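Local coordinates for alpha-1,4-endofucoidanase (Mariniflexile fucanivorans, PDB 6DLH), which hydrolyses alpha-1,4-fucosidic linkages within fucoidan chains as a retaining GH107 enzyme, here as a catalytic domain followed by three Ig-like domains, at residues Q71-D79 / P421-I429; D244-A255 / T282-Y290. All blocks are in the same frame, centred on the assembly; numbering follows the deposited sequence.

Contact 1: residues Q71-D79 / P421-I429; sequences QIKDIRTVD and PNWSRQYTI. With CA (calcium ion), chain H.
Arg425 and Gln426 meet Ile75, Arg76 and Asp79 beside a calcium site, where the start of the first Ig-like region docks on the loop leading into strand 80-84 of the catalytic domain. The ion's protein ligands are Thr77 O, at 2.4 Å, and both carboxylate oxygens of Asp79, an acid well suited to holding calcium in a bidentate grip; four waters complete the shell. Residues 421-429 enter as a second shell: one metal-bound water donates to Arg425 O, and Gln426 NE2 bonds Asp79 OD1 at 2.9 Å, approaching from above the carboxylate plane, 53° out of it. Asp79 OD2 is also held by Leu46 N.

Arginine suits position 425 because the site offers carbonyls at several points. Extended from CG to NE, the side chain turns its edge to the type I turn Ile72-Ile75, and Arg425 NE and NH1 both bond Ile75 O at 3.0 Å, in the guanidinium plane. Arg425 N bonds Arg76 O at 2.8 Å, while Arg425 NH2 reaches Ala140 O. Arg76 bends at chi2 (-82°) and again at chi3, laying its guanidinium on a face of Arg425's, centres 4.2 Å apart and planes at 26°. The like charges are probably eased by carbonyls, since Arg76 NH2 bonds Lys73 O at 3.0 Å and NH1 bonds Val447 O. The Val78 side chain lies alongside, its CG1 3.8 Å from Arg425 NE. With an alanine here, Ile75 O would probably be left without its paired donors and the Arg76 guanidinium, lacking its stacking partner, would be freer to turn.

Helix 399-415 borders the loop, its Asp409 bonding Thr77 OG1 and Arg76 N, while Trp450 of strand 449-450 packs against Arg76 and Ser424 next to strand 422-423.

Contact 2: residues D244-A255 / T282-Y290; sequences DVNDQRIYQAFA and TSATLFDDY
Phe287 packs its ring against the first turns of helix 249-259, and it is presented by a type I beta turn, Thr285 to Asp288, in a loop of the catalytic domain. Gln252 CA sits over one ring face, 3.5 Å from the centroid of the Phe287 ring, a CH-pi contact, while Leu286 CB lies toward the rim of the opposite face. A flat aromatic suits this place because it can press closely on helix backbone. Ala255 is small enough to let the ring's root approach, its CB 3.7 Å from Phe287 CB, and Val245 CG2 meets the ring edge, 4.2 Å from Phe287 CZ. With CG anti to the backbone N (chi1 -170°), Gln252 runs its CB and CG along the CZ end of the Phe287 ring and carries its amide beyond it.

Farther out, Thr285 CG2 stands over the Tyr251 ring, 4.2 Å from its centroid; the phenol OH is bonded to Asn271. Leu286 CD1 covers the backbone of Val245.

The polar edge is crossed by Gln248, the N-cap residue. Its extended side chain brings OE1 to Leu286 N at 2.9 Å, nearly straight at 172° and on an in-plane lone pair, for which a glutamine suits, being long enough to span the gap and having a carbonyl oxygen as acceptor. Within the turn, Thr285 OG1 accepts from Phe287 N at 3.2 Å, forming an ST turn, and donates to Asp288 OD2 at 2.8 Å. That carboxylate's other oxygen is tied to Phe269 N of strand 266-269. At the helix surface, Arg249 NH2 bonds Gln252 OE1 at 2.7 Å, using an in-plane lone pair.

How the contacts relate
The two contacts are separate, their centres 33 Å apart and their nearest atoms about 12 Å apart, yet along the chain contact 2 is nested inside the long loop closed by contact 1. Both involve loops of the same parallel sheet: 71-79 runs into its inner strand 80-84, whereas 282-290 follows strand 266-269 and returns beside it, Asp289 and Tyr290 forming backbone hydrogen bonds with Ile267. Contact 1 joins the catalytic and Ig-like regions and includes a calcium ion; contact 2 stays within the catalytic domain. It lies near a different calcium, about 11 Å from the Leu286 side chain, and the Gln248 side chain is about 6 Å from that of Arg332, one of that ion's ligands.

Contact 1: residues Q71-D79 / P421-I429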
loop_
_atom_site.group_PDB
_atom_site.type_symbol
_atom_site.label_atom_id
_atom_site.label_comp_id
_atom_site.label_asym_id
_atom_site.label_seq_id
_atom_site.Cartn_x
_atom_site.Cartn_y
_atom_site.Cartn_z
ATOM N N GLN A 71 5.600 14.855 0.465
ATOM C CA GLN A 71 4.968 15.660 1.496
ATOM C C GLN A 71 5.817 15.717 2.768
ATOM O O GLN A 71 5.778 16.724 3.468
ATOM C CB GLN A 71 3.558 15.151 1.795
ATOM C CG GLN A 71 2.731 16.088 2.666
ATOM C CD GLN A 71 1.479 15.415 3.173
ATOM O OE1 GLN A 71 1.457 14.209 3.413
ATOM N NE2 GLN A 71 0.422 16.196 3.347
ATOM N N ILE A 72 6.581 14.658 3.069
ATOM C CA ILE A 72 7.264 14.596 4.355
ATOM C C ILE A 72 8.763 14.857 4.195
ATOM O O ILE A 72 9.551 14.529 5.089
ATOM C CB ILE A 72 6.957 13.281 5.108
ATOM C CG1 ILE A 72 7.495 12.045 4.377
ATOM C CG2 ILE A 72 5.464 13.167 5.419
ATOM C CD1 ILE A 72 7.786 10.878 5.291
ATOM N N LYS A 73 9.143 15.491 3.073
ATOM C CA LYS A 73 10.538 15.766 2.755
ATOM C C LYS A 73 11.216 16.510 3.901
ATOM O O LYS A 73 12.379 16.256 4.192
ATOM C CB LYS A 73 10.656 16.626 1.492
ATOM C CG LYS A 73 10.911 15.872 0.194
ATOM C CD LYS A 73 10.879 16.779 -1.028
ATOM C CE LYS A 73 12.181 17.515 -1.254
ATOM N NZ LYS A 73 13.213 16.625 -1.843
ATOM N N ASP A 74 10.475 17.413 4.548
ATOM C CA ASP A 74 11.025 18.311 5.553
ATOM C C ASP A 74 11.120 17.638 6.928
ATOM O O ASP A 74 11.638 18.238 7.868
ATOM C CB ASP A 74 10.245 19.629 5.589
ATOM C CG ASP A 74 11.012 20.776 6.221
ATOM O OD1 ASP A 74 12.251 20.755 6.165
ATOM O OD2 ASP A 74 10.361 21.677 6.775
ATOM N N ILE A 75 10.650 16.388 7.048
ATOM C CA ILE A 75 10.730 15.666 8.312
ATOM C C ILE A 75 12.022 14.853 8.368
ATOM O O ILE A 75 12.131 13.802 7.745
ATOM C CB ILE A 75 9.482 14.794 8.551
ATOM C CG1 ILE A 75 8.189 15.599 8.366
ATOM C CG2 ILE A 75 9.566 14.169 9.934
ATOM C CD1 ILE A 75 6.912 14.782 8.478
ATOM N N ARG A 76 12.992 15.325 9.153
ATOM C CA ARG A 76 14.348 14.814 9.036
ATOM C C ARG A 76 14.663 13.763 10.101
ATOM O O ARG A 76 15.648 13.043 9.935
ATOM C CB ARG A 76 15.352 15.972 9.046
ATOM C CG ARG A 76 15.105 16.997 7.945
ATOM C CD ARG A 76 15.703 16.507 6.643
ATOM N NE ARG A 76 14.871 15.648 5.826
ATOM C CZ ARG A 76 15.321 14.718 4.984
ATOM N NH1 ARG A 76 16.574 14.305 5.036
ATOM N NH2 ARG A 76 14.499 14.188 4.100
ATOM N N THR A 77 13.848 13.684 11.176
ATOM C CA THR A 77 14.173 12.829 12.315
ATOM C C THR A 77 13.364 11.538 12.319
ATOM O O THR A 77 13.635 10.650 13.130
ATOM C CB THR A 77 14.050 13.533 13.676
ATOM O OG1 THR A 77 12.709 13.989 13.873
ATOM C CG2 THR A 77 15.033 14.674 13.833
ATOM N N VAL A 78 12.384 11.432 11.418
ATOM C CA VAL A 78 11.601 10.212 11.300
ATOM C C VAL A 78 12.507 9.069 10.827
ATOM O O VAL A 78 13.443 9.285 10.064
ATOM C CB VAL A 78 10.382 10.417 10.381
ATOM C CG1 VAL A 78 10.781 10.878 8.976
ATOM C CG2 VAL A 78 9.510 9.176 10.323
ATOM N N ASP A 79 12.205 7.845 11.276
ATOM C CA ASP A 79 13.119 6.724 11.148
ATOM C C ASP A 79 12.526 5.642 10.246
ATOM O O ASP A 79 13.257 4.981 9.514
ATOM C CB ASP A 79 13.528 6.203 12.527
ATOM C CG ASP A 79 14.276 7.242 13.348
ATOM O OD1 ASP A 79 15.387 7.637 12.932
ATOM O OD2 ASP A 79 13.739 7.672 14.393
ATOM N N PRO A 421 26.996 17.016 15.347
ATOM C CA PRO A 421 25.999 16.956 14.275
ATOM C C PRO A 421 25.105 15.718 14.288
ATOM O O PRO A 421 25.538 14.628 14.655
ATOM C CB PRO A 421 26.845 16.946 12.993
ATOM C CG PRO A 421 28.132 17.631 13.391
ATOM C CD PRO A 421 28.362 17.213 14.829
ATOM N N ASN A 422 23.854 15.904 13.846
ATOM C CA ASN A 422 22.951 14.789 13.614
ATOM C C ASN A 422 22.781 14.584 12.110
ATOM O O ASN A 422 22.622 15.550 11.367
ATOM C CB ASN A 422 21.584 15.009 14.269
ATOM C CG ASN A 422 21.634 15.227 15.768
ATOM O OD1 ASN A 422 20.670 15.717 16.347
ATOM N ND2 ASN A 422 22.737 14.875 16.408
ATOM N N TRP A 423 22.822 13.316 11.685
ATOM C CA TRP A 423 22.447 12.921 10.336
ATOM C C TRP A 423 20.952 12.601 10.285
ATOM O O TRP A 423 20.356 12.205 11.285
ATOM C CB TRP A 423 23.289 11.725 9.877
ATOM C CG TRP A 423 24.707 12.067 9.531
ATOM C CD1 TRP A 423 25.764 12.181 10.390
ATOM C CD2 TRP A 423 25.232 12.328 8.215
ATOM N NE1 TRP A 423 26.906 12.504 9.703
ATOM C CE2 TRP A 423 26.612 12.599 8.367
ATOM C CE3 TRP A 423 24.676 12.364 6.930
ATOM C CZ2 TRP A 423 27.433 12.899 7.280
ATOM C CZ3 TRP A 423 25.485 12.665 5.857
ATOM C CH2 TRP A 423 26.847 12.925 6.032
ATOM N N SER A 424 20.357 12.741 9.097
ATOM C CA SER A 424 18.919 12.600 8.944
ATOM C C SER A 424 18.505 11.130 8.973
ATOM O O SER A 424 19.270 10.253 8.574
ATOM C CB SER A 424 18.449 13.291 7.691
ATOM O OG SER A 424 18.983 12.673 6.530
ATOM N N ARG A 425 17.287 10.883 9.473
ATOM C CA ARG A 425 16.584 9.610 9.358
ATOM C C ARG A 425 17.480 8.440 9.765
ATOM O O ARG A 425 18.137 8.511 10.798
ATOM C CB ARG A 425 15.955 9.475 7.968
ATOM C CG ARG A 425 15.128 10.687 7.572
ATOM C CD ARG A 425 14.323 10.449 6.318
ATOM N NE ARG A 425 13.306 11.479 6.161
ATOM C CZ ARG A 425 12.474 11.579 5.128
ATOM N NH1 ARG A 425 11.547 12.523 5.112
ATOM N NH2 ARG A 425 12.577 10.754 4.104
ATOM N N GLN A 426 17.486 7.373 8.951
ATOM C CA GLN A 426 18.236 6.156 9.241
ATOM C C GLN A 426 19.412 5.961 8.275
ATOM O O GLN A 426 20.428 5.394 8.670
ATOM C CB GLN A 426 17.321 4.930 9.242
ATOM C CG GLN A 426 16.440 4.828 10.480
ATOM C CD GLN A 426 17.234 4.523 11.723
ATOM O OE1 GLN A 426 17.868 3.477 11.831
ATOM N NE2 GLN A 426 17.191 5.435 12.684
ATOM N N TYR A 427 19.289 6.424 7.022
ATOM C CA TYR A 427 20.368 6.230 6.061
ATOM C C TYR A 427 20.611 7.482 5.225
ATOM O O TYR A 427 19.715 8.308 5.067
ATOM C CB TYR A 427 20.011 5.143 5.049
ATOM C CG TYR A 427 19.513 3.828 5.596
ATOM C CD1 TYR A 427 20.322 3.006 6.371
ATOM C CD2 TYR A 427 18.244 3.370 5.266
ATOM C CE1 TYR A 427 19.867 1.776 6.833
ATOM C CE2 TYR A 427 17.776 2.148 5.718
ATOM C CZ TYR A 427 18.591 1.347 6.501
ATOM O OH TYR A 427 18.112 0.144 6.938
ATOM N N THR A 428 21.823 7.579 4.654
ATOM C CA THR A 428 22.114 8.529 3.589
ATOM C C THR A 428 22.435 7.738 2.321
ATOM O O THR A 428 23.474 7.088 2.244
ATOM C CB THR A 428 23.234 9.506 3.983
ATOM O OG1 THR A 428 22.797 10.289 5.093
ATOM C CG2 THR A 428 23.651 10.435 2.860
ATOM N N ILE A 429 21.520 7.791 1.346
ATOM C CA ILE A 429 21.619 7.019 0.116
ATOM C C ILE A 429 22.242 7.892 -0.972
ATOM O O ILE A 429 21.807 9.022 -1.202
ATOM C CB ILE A 429 20.234 6.471 -0.298
ATOM C CG1 ILE A 429 19.586 5.622 0.806
ATOM C CG2 ILE A 429 20.298 5.736 -1.631
ATOM C CD1 ILE A 429 20.323 4.347 1.177
HETATM CA CA CA H . 15.296 9.482 14.411
HETATM O O HOH W 1 17.001 10.069 12.886
HETATM O O HOH W 2 13.976 9.945 16.415
HETATM O O HOH W 3 16.188 11.634 15.564
HETATM O O HOH W 4 16.589 8.244 15.843
#

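Contact 2: residues D244-A255 / T282-Y290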
loop_
_atom_site.group_PDB
_atom_site.type_symbol
_atom_site.label_atom_id
_atom_site.label_comp_id
_atom_site.label_asym_id
_atom_site.label_seq_id
_atom_site.Cartn_x
_atom_site.Cartn_y
_atom_site.Cartn_z
ATOM N N ASP A 244 8.133 -22.096 27.439
ATOM C CA ASP A 244 8.356 -23.386 26.812
ATOM C C ASP A 244 8.102 -23.261 25.312
ATOM O O ASP A 244 6.975 -23.027 24.884
ATOM C CB ASP A 244 7.486 -24.469 27.458
ATOM C CG ASP A 244 7.899 -25.891 27.110
ATOM O OD1 ASP A 244 8.716 -26.060 26.173
ATOM O OD2 ASP A 244 7.399 -26.824 27.781
ATOM N N VAL A 245 9.167 -23.463 24.527
ATOM C CA VAL A 245 9.141 -23.335 23.079
ATOM C C VAL A 245 8.016 -24.186 22.493
ATOM O O VAL A 245 7.461 -23.847 21.449
ATOM C CB VAL A 245 10.516 -23.670 22.465
ATOM C CG1 VAL A 245 10.922 -25.119 22.699
ATOM C CG2 VAL A 245 10.584 -23.314 20.987
ATOM N N ASN A 246 7.671 -25.277 23.188
ATOM C CA ASN A 246 6.644 -26.205 22.741
ATOM C C ASN A 246 5.256 -25.582 22.890
ATOM O O ASN A 246 4.284 -26.087 22.327
ATOM C CB ASN A 246 6.751 -27.549 23.465
ATOM C CG ASN A 246 8.007 -28.311 23.094
ATOM O OD1 ASN A 246 8.049 -28.988 22.069
ATOM N ND2 ASN A 246 9.036 -28.198 23.919
ATOM N N ASP A 247 5.166 -24.482 23.647
ATOM C CA ASP A 247 3.896 -23.794 23.825
ATOM C C ASP A 247 3.700 -22.725 22.749
ATOM O O ASP A 247 2.574 -22.281 22.524
ATOM C CB ASP A 247 3.749 -23.236 25.243
ATOM C CG ASP A 247 3.725 -24.312 26.315
ATOM O OD1 ASP A 247 3.234 -25.423 26.027
ATOM O OD2 ASP A 247 4.198 -24.031 27.429
ATOM N N GLN A 248 4.795 -22.331 22.083
ATOM C CA GLN A 248 4.786 -21.197 21.169
ATOM C C GLN A 248 5.325 -21.614 19.801
ATOM O O GLN A 248 6.318 -21.058 19.332
ATOM C CB GLN A 248 5.639 -20.062 21.739
ATOM C CG GLN A 248 5.304 -19.689 23.177
ATOM C CD GLN A 248 6.178 -18.575 23.697
ATOM O OE1 GLN A 248 7.134 -18.149 23.052
ATOM N NE2 GLN A 248 5.851 -18.091 24.883
ATOM N N ARG A 249 4.663 -22.587 19.160
ATOM C CA ARG A 249 5.194 -23.167 17.935
ATOM C C ARG A 249 4.807 -22.299 16.743
ATOM O O ARG A 249 5.624 -22.082 15.848
ATOM C CB ARG A 249 4.748 -24.623 17.752
ATOM C CG ARG A 249 5.503 -25.628 18.613
ATOM C CD ARG A 249 6.972 -25.749 18.257
ATOM N NE ARG A 249 7.676 -26.725 19.079
ATOM C CZ ARG A 249 8.998 -26.869 19.121
ATOM N NH1 ARG A 249 9.542 -27.781 19.910
ATOM N NH2 ARG A 249 9.776 -26.101 18.378
ATOM N N ILE A 250 3.557 -21.814 16.751
ATOM C CA ILE A 250 3.070 -20.893 15.737
ATOM C C ILE A 250 3.881 -19.599 15.796
ATOM O O ILE A 250 4.290 -19.084 14.758
ATOM C CB ILE A 250 1.555 -20.649 15.884
ATOM C CG1 ILE A 250 0.787 -21.966 16.041
ATOM C CG2 ILE A 250 1.040 -19.817 14.719
ATOM C CD1 ILE A 250 -0.709 -21.811 16.206
ATOM N N TYR A 251 4.132 -19.099 17.015
ATOM C CA TYR A 251 4.953 -17.913 17.200
ATOM C C TYR A 251 6.307 -18.121 16.528
ATOM O O TYR A 251 6.823 -17.211 15.880
ATOM C CB TYR A 251 5.051 -17.528 18.679
ATOM C CG TYR A 251 3.755 -17.016 19.261
ATOM C CD1 TYR A 251 3.365 -15.690 19.106
ATOM C CD2 TYR A 251 2.903 -17.864 19.946
ATOM C CE1 TYR A 251 2.167 -15.224 19.628
ATOM C CE2 TYR A 251 1.701 -17.415 20.470
ATOM C CZ TYR A 251 1.334 -16.090 20.316
ATOM O OH TYR A 251 0.142 -15.661 20.828
ATOM N N GLN A 252 6.838 -19.342 16.669
ATOM C CA GLN A 252 8.124 -19.734 16.112
ATOM C C GLN A 252 8.048 -19.781 14.588
ATOM O O GLN A 252 8.941 -19.282 13.906
ATOM C CB GLN A 252 8.541 -21.106 16.644
ATOM C CG GLN A 252 9.982 -21.466 16.306
ATOM C CD GLN A 252 10.423 -22.769 16.926
ATOM O OE1 GLN A 252 9.620 -23.685 17.116
ATOM N NE2 GLN A 252 11.708 -22.859 17.237
ATOM N N ALA A 253 6.973 -20.384 14.069
ATOM C CA ALA A 253 6.817 -20.569 12.637
ATOM C C ALA A 253 6.908 -19.215 11.937
ATOM O O ALA A 253 7.630 -19.067 10.950
ATOM C CB ALA A 253 5.515 -21.278 12.339
ATOM N N PHE A 254 6.203 -18.226 12.501
ATOM C CA PHE A 254 6.101 -16.895 11.927
ATOM C C PHE A 254 7.450 -16.184 12.011
ATOM O O PHE A 254 7.924 -15.644 11.011
ATOM C CB PHE A 254 4.949 -16.134 12.582
ATOM C CG PHE A 254 3.588 -16.435 12.013
ATOM C CD1 PHE A 254 3.099 -17.735 11.971
ATOM C CD2 PHE A 254 2.778 -15.414 11.537
ATOM C CE1 PHE A 254 1.838 -18.006 11.455
ATOM C CE2 PHE A 254 1.521 -15.687 11.013
ATOM C CZ PHE A 254 1.053 -16.982 10.971
ATOM N N ALA A 255 8.078 -16.215 13.194
ATOM C CA ALA A 255 9.341 -15.518 13.381
ATOM C C ALA A 255 10.421 -16.089 12.462
ATOM O O ALA A 255 11.141 -15.331 11.816
ATOM C CB ALA A 255 9.757 -15.555 14.828
ATOM N N THR A 282 1.993 -6.592 27.485
ATOM C CA THR A 282 1.931 -8.042 27.593
ATOM C C THR A 282 3.340 -8.615 27.412
ATOM O O THR A 282 4.103 -8.153 26.564
ATOM C CB THR A 282 0.907 -8.609 26.599
ATOM O OG1 THR A 282 -0.383 -8.198 27.051
ATOM C CG2 THR A 282 0.931 -10.120 26.504
ATOM N N SER A 283 3.684 -9.605 28.243
ATOM C CA SER A 283 5.031 -10.149 28.318
ATOM C C SER A 283 5.499 -10.690 26.965
ATOM O O SER A 283 4.707 -11.197 26.174
ATOM C CB SER A 283 5.110 -11.212 29.382
ATOM O OG SER A 283 6.454 -11.379 29.802
ATOM N N ALA A 284 6.805 -10.578 26.718
ATOM C CA ALA A 284 7.411 -11.056 25.487
ATOM C C ALA A 284 7.269 -12.575 25.375
ATOM O O ALA A 284 7.500 -13.303 26.343
ATOM C CB ALA A 284 8.865 -10.651 25.460
ATOM N N THR A 285 6.883 -13.045 24.179
ATOM C CA THR A 285 7.083 -14.439 23.828
ATOM C C THR A 285 8.567 -14.637 23.539
ATOM O O THR A 285 9.354 -13.700 23.657
ATOM C CB THR A 285 6.233 -14.868 22.627
ATOM O OG1 THR A 285 6.698 -14.159 21.478
ATOM C CG2 THR A 285 4.749 -14.668 22.837
ATOM N N LEU A 286 8.942 -15.863 23.157
ATOM C CA LEU A 286 10.327 -16.156 22.824
ATOM C C LEU A 286 10.683 -15.534 21.472
ATOM O O LEU A 286 11.839 -15.577 21.058
ATOM C CB LEU A 286 10.532 -17.676 22.818
ATOM C CG LEU A 286 10.491 -18.363 24.186
ATOM C CD1 LEU A 286 10.154 -19.839 24.042
ATOM C CD2 LEU A 286 11.799 -18.180 24.946
ATOM N N PHE A 287 9.693 -14.932 20.800
ATOM C CA PHE A 287 9.873 -14.534 19.410
ATOM C C PHE A 287 9.615 -13.040 19.205
ATOM O O PHE A 287 9.685 -12.559 18.077
ATOM C CB PHE A 287 9.091 -15.473 18.481
ATOM C CG PHE A 287 9.468 -16.923 18.651
ATOM C CD1 PHE A 287 10.675 -17.405 18.163
ATOM C CD2 PHE A 287 8.641 -17.796 19.344
ATOM C CE1 PHE A 287 11.036 -18.732 18.347
ATOM C CE2 PHE A 287 9.005 -19.121 19.533
ATOM C CZ PHE A 287 10.202 -19.587 19.034
ATOM N N ASP A 288 9.360 -12.312 20.302
ATOM C CA ASP A 288 9.187 -10.867 20.278
ATOM C C ASP A 288 10.543 -10.179 20.417
ATOM O O ASP A 288 11.254 -10.395 21.395
ATOM C CB ASP A 288 8.255 -10.408 21.402
ATOM C CG ASP A 288 6.781 -10.624 21.112
ATOM O OD1 ASP A 288 6.248 -9.925 20.213
ATOM O OD2 ASP A 288 6.175 -11.475 21.792
ATOM N N ASP A 289 10.888 -9.337 19.435
ATOM C CA ASP A 289 12.061 -8.483 19.529
ATOM C C ASP A 289 11.644 -7.134 20.106
ATOM O O ASP A 289 12.463 -6.435 20.694
ATOM C CB ASP A 289 12.747 -8.302 18.171
ATOM C CG ASP A 289 13.325 -9.587 17.604
ATOM O OD1 ASP A 289 14.374 -10.030 18.114
ATOM O OD2 ASP A 289 12.724 -10.133 16.666
ATOM N N TYR A 290 10.371 -6.770 19.901
ATOM C CA TYR A 290 9.813 -5.552 20.471
ATOM C C TYR A 290 8.347 -5.766 20.826
ATOM O O TYR A 290 7.720 -6.717 20.359
ATOM C CB TYR A 290 10.015 -4.351 19.537
ATOM C CG TYR A 290 9.258 -4.363 18.232
ATOM C CD1 TYR A 290 9.570 -5.264 17.219
ATOM C CD2 TYR A 290 8.260 -3.435 17.984
ATOM C CE1 TYR A 290 8.892 -5.264 16.008
ATOM C CE2 TYR A 290 7.575 -3.415 16.777
ATOM C CZ TYR A 290 7.896 -4.327 15.785
ATOM O OH TYR A 290 7.219 -4.302 14.601
#